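PDB 5DNL: imidazoleglycerol-phosphate dehydratase from Pyrococcus furiosus, which catalyses the dehydration of D-erythro-1-(imidazol-4-yl)glycerol 3-phosphate to 3-(imidazol-4-yl)-2-oxopropyl phosphate, the sixth step of histidine biosynthesis. Local coordinates for residues D86-V91 against K137-E142; V105-A110 against H145-A150. One frame throughout, in Å; residues are numbered along the deposited sequence.

Contact 1 of 2, residues D86-V91 against K137-E142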
loop_
_atom_site.group_PDB
_atom_site.type_symbol
_atom_site.label_atom_id
_atom_site.label_comp_id
_atom_site.label_asym_id
_atom_site.label_seq_id
_atom_site.Cartn_x
_atom_site.Cartn_y
_atom_site.Cartn_z
ATOM N N ASP A 86 -5.906 25.117 -25.275
ATOM C CA ASP A 86 -5.712 24.406 -24.007
ATOM C C ASP A 86 -4.642 24.983 -23.105
ATOM O O ASP A 86 -4.722 24.797 -21.891
ATOM C CB ASP A 86 -5.359 22.934 -24.283
ATOM C CG ASP A 86 -4.173 22.794 -25.214
ATOM O OD1 ASP A 86 -4.321 23.117 -26.422
ATOM O OD2 ASP A 86 -3.057 22.419 -24.766
ATOM N N ALA A 87 -3.633 25.647 -23.658
ATOM C CA ALA A 87 -2.487 26.143 -22.883
ATOM C C ALA A 87 -2.840 27.405 -22.113
ATOM O O ALA A 87 -3.592 28.263 -22.608
ATOM C CB ALA A 87 -1.278 26.407 -23.771
ATOM N N LEU A 88 -2.277 27.527 -20.918
ATOM C CA LEU A 88 -2.373 28.757 -20.133
ATOM C C LEU A 88 -1.056 28.907 -19.407
ATOM O O LEU A 88 -0.721 28.046 -18.597
ATOM C CB LEU A 88 -3.546 28.680 -19.154
ATOM C CG LEU A 88 -3.818 29.964 -18.365
ATOM C CD1 LEU A 88 -4.279 31.059 -19.305
ATOM C CD2 LEU A 88 -4.856 29.680 -17.287
ATOM N N VAL A 89 -0.277 29.929 -19.731
ATOM C CA VAL A 89 1.104 30.014 -19.274
ATOM C C VAL A 89 1.343 31.368 -18.621
ATOM O O VAL A 89 1.060 32.403 -19.219
ATOM C CB VAL A 89 2.079 29.801 -20.435
ATOM C CG1 VAL A 89 3.530 29.923 -19.958
ATOM C CG2 VAL A 89 1.865 28.457 -21.111
ATOM N N LEU A 90 1.866 31.325 -17.399
ATOM C CA LEU A 90 2.282 32.520 -16.679
ATOM C C LEU A 90 3.765 32.788 -16.951
ATOM O O LEU A 90 4.602 31.876 -16.858
ATOM C CB LEU A 90 2.041 32.340 -15.178
ATOM C CG LEU A 90 2.700 33.368 -14.242
ATOM C CD1 LEU A 90 2.206 34.793 -14.447
ATOM C CD2 LEU A 90 2.484 32.924 -12.805
ATOM N N VAL A 91 4.083 34.032 -17.326
ATOM C CA VAL A 91 5.447 34.473 -17.541
ATOM C C VAL A 91 5.680 35.661 -16.629
ATOM O O VAL A 91 4.903 36.620 -16.633
ATOM C CB VAL A 91 5.715 34.865 -19.001
ATOM C CG1 VAL A 91 7.156 35.374 -19.148
ATOM C CG2 VAL A 91 5.464 33.676 -19.891
ATOM N N LYS A 137 5.715 29.451 -16.030
ATOM C CA LYS A 137 4.951 28.498 -15.225
ATOM C C LYS A 137 3.688 28.142 -15.960
ATOM O O LYS A 137 2.755 28.948 -16.067
ATOM C CB LYS A 137 4.636 29.045 -13.831
ATOM C CG LYS A 137 4.006 27.983 -12.934
ATOM C CD LYS A 137 3.795 28.483 -11.520
ATOM C CE LYS A 137 3.522 27.324 -10.566
ATOM N NZ LYS A 137 4.801 26.685 -10.133
ATOM N N GLN A 138 3.655 26.923 -16.471
ATOM C CA GLN A 138 2.445 26.416 -17.082
ATOM C C GLN A 138 1.354 26.221 -16.029
ATOM O O GLN A 138 1.574 25.536 -15.024
ATOM C CB GLN A 138 2.729 25.110 -17.802
ATOM C CG GLN A 138 1.529 24.475 -18.474
ATOM C CD GLN A 138 1.918 23.261 -19.266
ATOM O OE1 GLN A 138 3.012 23.185 -19.807
ATOM N NE2 GLN A 138 1.028 22.278 -19.305
ATOM N N LEU A 139 0.183 26.825 -16.243
ATOM C CA LEU A 139 -0.981 26.646 -15.378
ATOM C C LEU A 139 -1.942 25.583 -15.887
ATOM O O LEU A 139 -2.575 24.899 -15.085
ATOM C CB LEU A 139 -1.730 27.971 -15.239
ATOM C CG LEU A 139 -0.855 29.133 -14.768
ATOM C CD1 LEU A 139 -1.656 30.411 -14.701
ATOM C CD2 LEU A 139 -0.191 28.830 -13.429
ATOM N N SER A 140 -2.064 25.460 -17.213
ATOM C CA SER A 140 -2.875 24.444 -17.871
ATOM C C SER A 140 -2.251 24.155 -19.224
ATOM O O SER A 140 -1.517 24.980 -19.763
ATOM C CB SER A 140 -4.303 24.937 -18.098
ATOM O OG SER A 140 -4.890 25.396 -16.902
ATOM N N GLY A 141 -2.569 22.990 -19.772
ATOM C CA GLY A 141 -2.278 22.715 -21.166
ATOM C C GLY A 141 -1.733 21.340 -21.419
ATOM O O GLY A 141 -1.238 20.668 -20.522
ATOM N N GLU A 142 -1.817 20.959 -22.689
ATOM C CA GLU A 142 -1.309 19.673 -23.179
ATOM C C GLU A 142 -0.462 19.780 -24.446
ATOM O O GLU A 142 0.498 19.039 -24.602
ATOM C CB GLU A 142 -2.497 18.726 -23.422
ATOM C CG GLU A 142 -3.321 18.558 -22.134
ATOM C CD GLU A 142 -4.227 17.354 -22.085
ATOM O OE1 GLU A 142 -4.601 16.836 -23.140
ATOM O OE2 GLU A 142 -4.578 16.928 -20.969
#
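Leu-88 and Leu-90 pair antiparallel with residues 137-140 through backbone hydrogen bonds. Leu-90 and Lys-137 bond both ways, with Leu-90 O 2.8 Å from Lys-137 N. Leu-88 N donates to Ser-140 O. Leu-88 O accepts twice, from Leu-139 N at 2.8 Å and from Ser-140 N at 3.2 Å. The first donor lies nearly along the C=O axis, the second in the carbonyl plane on a lone pair.

Beyond the paired strands, a side chain bonds to the backbone. With CG between its backbone N and carbonyl carbon (chi1 54°), Asp-86 brings OD2 to Glu-142 N, 2.8 Å away. The bond uses the anti lone pair and is nearly straight at 168°. OD2 also accepts from Asn-143 N, and OD1 from His-146 ND1. With an alanine here, Glu-142 N and Asn-143 N would probably lose their shared acceptor, and the His-146 ring would be freer to turn.

Apolar contact centres on Leu-139. Its CB lies 4.1 Å from Leu-88 CD2, and its CD1 4.2 Å from Leu-90 CB. Leu-90 of a neighbouring subunit also packs on Leu-139.

The register slips by one residue where Leu-139 and Ser-140 stand opposite the single Leu-88, a classic beta bulge between the two central strands of a four-stranded mixed sheet.

Contact 2 of 2, residues V105-A110 against H145-A150; sequences VNIKDA and HHIVEA. With MN (manganese (II) ion), chain E; MN (manganese (II) ion), chain D; 5DL ([(2S)-2-hydroxy-3-(1H-1,2,4-triazol-1-yl)propyl]phosphonic acid), chain F.
Ile-147 of helix 144-162 packs against Val-105 and Ile-107 of the loop that follows strand 100-104. The same helix carries a metal-binding HHxxE sequence, His-145, His-146 and Glu-149, which joins two manganese ions to the triazole inhibitor.

His-145 comes first. Its NE2 binds one manganese at 2.3 Å, while ND1 is hydrogen-bonded to Glu-111, which would fix the rotation of the ring. Triazole carbon C5 lies over one face of this imidazole, 3.3 Å above its plane and displaced from the ring centre to its border.

His-146 sends its ring to the second manganese, again through NE2. The inhibitor meets this ring at the edge, and triazole N4 binds the same ion at 2.3 Å. A water and His-52, Glu-56 and Glu-121 of a neighbouring subunit complete that site.

Ile-147 points toward the loop. CG2, anti to the backbone N, reaches Val-105 CG1 at 3.9 Å. The other branch, CG1, lies beside the backbone N and carries CD1 to 3.7 Å from Asn-106 O and 4.1 Å from Ile-107 CG1. Val-148 adds a looser touch, its CG2 near the CD1 end of Ile-107.

Glu-149 returns to the first manganese, one turn after His-145. His-29 of the same chain and His-53 of a neighbouring subunit also bind this ion. The inhibitor chelates it through triazole N1 and hydroxyl O13. Glu-149 grips the metal with one carboxylate oxygen, OE1, at 2.1 Å; OE2 lies 3.2 Å from inhibitor O13.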
loop_
_atom_site.group_PDB
_atom_site.type_symbol
_atom_site.label_atom_id
_atom_site.label_comp_id
_atom_site.label_asym_id
_atom_site.label_seq_id
_atom_site.Cartn_x
_atom_site.Cartn_y
_atom_site.Cartn_z
ATOM N N VAL A 105 7.067 23.467 -17.405
ATOM C CA VAL A 105 6.035 23.079 -18.359
ATOM C C VAL A 105 5.792 21.581 -18.294
ATOM O O VAL A 105 6.596 20.819 -17.711
ATOM C CB VAL A 105 6.389 23.523 -19.803
ATOM C CG1 VAL A 105 6.533 25.028 -19.862
ATOM C CG2 VAL A 105 7.666 22.873 -20.317
ATOM N N ASN A 106 4.680 21.167 -18.883
ATOM C CA ASN A 106 4.248 19.773 -18.848
ATOM C C ASN A 106 3.558 19.485 -20.162
ATOM O O ASN A 106 2.357 19.718 -20.321
ATOM C CB ASN A 106 3.319 19.503 -17.660
ATOM C CG ASN A 106 2.953 18.033 -17.526
ATOM O OD1 ASN A 106 3.426 17.190 -18.273
ATOM N ND2 ASN A 106 2.108 17.727 -16.552
ATOM N N ILE A 107 4.360 19.064 -21.128
ATOM C CA ILE A 107 3.868 18.790 -22.466
ATOM C C ILE A 107 3.365 17.362 -22.541
ATOM O O ILE A 107 4.149 16.422 -22.335
ATOM C CB ILE A 107 4.977 19.002 -23.494
ATOM C CG1 ILE A 107 5.422 20.473 -23.526
ATOM C CG2 ILE A 107 4.512 18.561 -24.871
ATOM C CD1 ILE A 107 6.598 20.752 -24.432
ATOM N N LYS A 108 2.079 17.197 -22.828
ATOM C CA LYS A 108 1.452 15.874 -22.960
ATOM C C LYS A 108 1.509 15.419 -24.411
ATOM O O LYS A 108 1.852 14.290 -24.678
ATOM C CB LYS A 108 0.018 15.879 -22.456
ATOM C CG LYS A 108 -0.682 14.520 -22.559
ATOM C CD LYS A 108 -2.056 14.521 -21.914
ATOM C CE LYS A 108 -2.695 13.139 -21.957
ATOM N NZ LYS A 108 -4.140 13.197 -21.601
ATOM N N ASP A 109 1.145 16.301 -25.339
ATOM C CA ASP A 109 1.130 15.972 -26.764
ATOM C C ASP A 109 2.324 16.659 -27.442
ATOM O O ASP A 109 2.304 17.867 -27.745
ATOM C CB ASP A 109 -0.183 16.399 -27.415
ATOM C CG ASP A 109 -1.443 15.859 -26.690
ATOM O OD1 ASP A 109 -1.413 14.753 -26.123
ATOM O OD2 ASP A 109 -2.474 16.567 -26.725
ATOM N N ALA A 110 3.394 15.903 -27.635
ATOM C CA ALA A 110 4.624 16.435 -28.188
ATOM C C ALA A 110 4.458 16.797 -29.654
ATOM O O ALA A 110 3.586 16.266 -30.353
ATOM C CB ALA A 110 5.744 15.419 -28.022
ATOM N N HIS A 145 3.046 22.929 -28.985
ATOM C CA HIS A 145 3.125 24.179 -29.751
ATOM C C HIS A 145 2.369 25.260 -28.998
ATOM O O HIS A 145 2.860 26.393 -28.868
ATOM C CB HIS A 145 2.495 23.931 -31.125
ATOM C CG HIS A 145 2.637 25.030 -32.130
ATOM N ND1 HIS A 145 2.899 24.743 -33.449
ATOM C CD2 HIS A 145 2.438 26.366 -32.070
ATOM C CE1 HIS A 145 2.910 25.863 -34.152
ATOM N NE2 HIS A 145 2.628 26.860 -33.344
ATOM N N HIS A 146 1.181 24.937 -28.489
ATOM C CA HIS A 146 0.377 25.931 -27.771
ATOM C C HIS A 146 1.105 26.402 -26.498
ATOM O O HIS A 146 1.130 27.593 -26.194
ATOM C CB HIS A 146 -0.991 25.397 -27.414
ATOM C CG HIS A 146 -1.835 25.066 -28.603
ATOM N ND1 HIS A 146 -2.943 24.250 -28.520
ATOM C CD2 HIS A 146 -1.728 25.433 -29.903
ATOM C CE1 HIS A 146 -3.499 24.150 -29.711
ATOM N NE2 HIS A 146 -2.775 24.839 -30.573
ATOM N N ILE A 147 1.721 25.465 -25.784
ATOM C CA ILE A 147 2.454 25.783 -24.552
ATOM C C ILE A 147 3.665 26.660 -24.853
ATOM O O ILE A 147 3.865 27.704 -24.213
ATOM C CB ILE A 147 2.868 24.496 -23.795
ATOM C CG1 ILE A 147 1.628 23.792 -23.253
ATOM C CG2 ILE A 147 3.834 24.816 -22.669
ATOM C CD1 ILE A 147 1.842 22.334 -22.866
ATOM N N VAL A 148 4.484 26.237 -25.808
ATOM C CA VAL A 148 5.736 26.945 -26.100
ATOM C C VAL A 148 5.419 28.316 -26.727
ATOM O O VAL A 148 6.012 29.336 -26.343
ATOM C CB VAL A 148 6.656 26.096 -26.966
ATOM C CG1 VAL A 148 7.896 26.863 -27.410
ATOM C CG2 VAL A 148 7.095 24.855 -26.200
ATOM N N GLU A 149 4.487 28.364 -27.680
ATOM C CA GLU A 149 4.153 29.663 -28.275
ATOM C C GLU A 149 3.536 30.600 -27.233
ATOM O O GLU A 149 3.841 31.786 -27.241
ATOM C CB GLU A 149 3.255 29.530 -29.512
ATOM C CG GLU A 149 3.109 30.826 -30.289
ATOM C CD GLU A 149 2.348 30.690 -31.565
ATOM O OE1 GLU A 149 2.102 29.551 -32.039
ATOM O OE2 GLU A 149 1.938 31.771 -32.062
ATOM N N ALA A 150 2.671 30.104 -26.347
ATOM C CA ALA A 150 2.158 30.951 -25.274
ATOM C C ALA A 150 3.291 31.520 -24.409
ATOM O O ALA A 150 3.256 32.678 -24.014
ATOM C CB ALA A 150 1.150 30.201 -24.420
HETATM MN MN MN E . 1.784 28.922 -34.061
HETATM MN MN MN D . -3.342 25.005 -32.795
HETATM N N1 5DL F . -0.195 28.083 -33.434
HETATM C C3 5DL F . -2.376 28.146 -32.889
HETATM N N2 5DL F . -1.267 28.867 -33.087
HETATM C C8 5DL F . -0.901 32.593 -33.915
HETATM C C7 5DL F . -0.865 31.090 -34.198
HETATM C C6 5DL F . -1.220 30.318 -32.936
HETATM C C5 5DL F . -0.719 26.853 -33.437
HETATM O O10 5DL F . -3.570 32.682 -34.149
HETATM P P9 5DL F . -2.478 33.258 -33.313
HETATM O O11 5DL F . -2.364 34.761 -33.402
HETATM O O12 5DL F . -2.651 32.874 -31.850
HETATM O O13 5DL F . 0.433 30.677 -34.651
HETATM N N4 5DL F . -2.033 26.842 -33.114
HETATM O O HOH W 1 -4.905 26.514 -32.424
#

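How the contacts relate
Of the parts joined here, the chain from the N terminus reaches strand 87-94 first, then strand 100-104 and the loop at 105-110. Helix 116-130 follows, and strand 133-140 returns to close contact 1 against residues 86-91. The chain soon enters helix 144-162, which closes contact 2 against 105-110. The segments alternate, so the two closures cross rather than nest. Their centres lie about 8 Å apart. Asp-86, just before the strand, joins contact 1 to the metal-binding helix. Gln-138 OE1 accepts from Asn-106 N and packs beside Ile-147. Together the contacts tie the mixed sheet, the loop and the helix across its face.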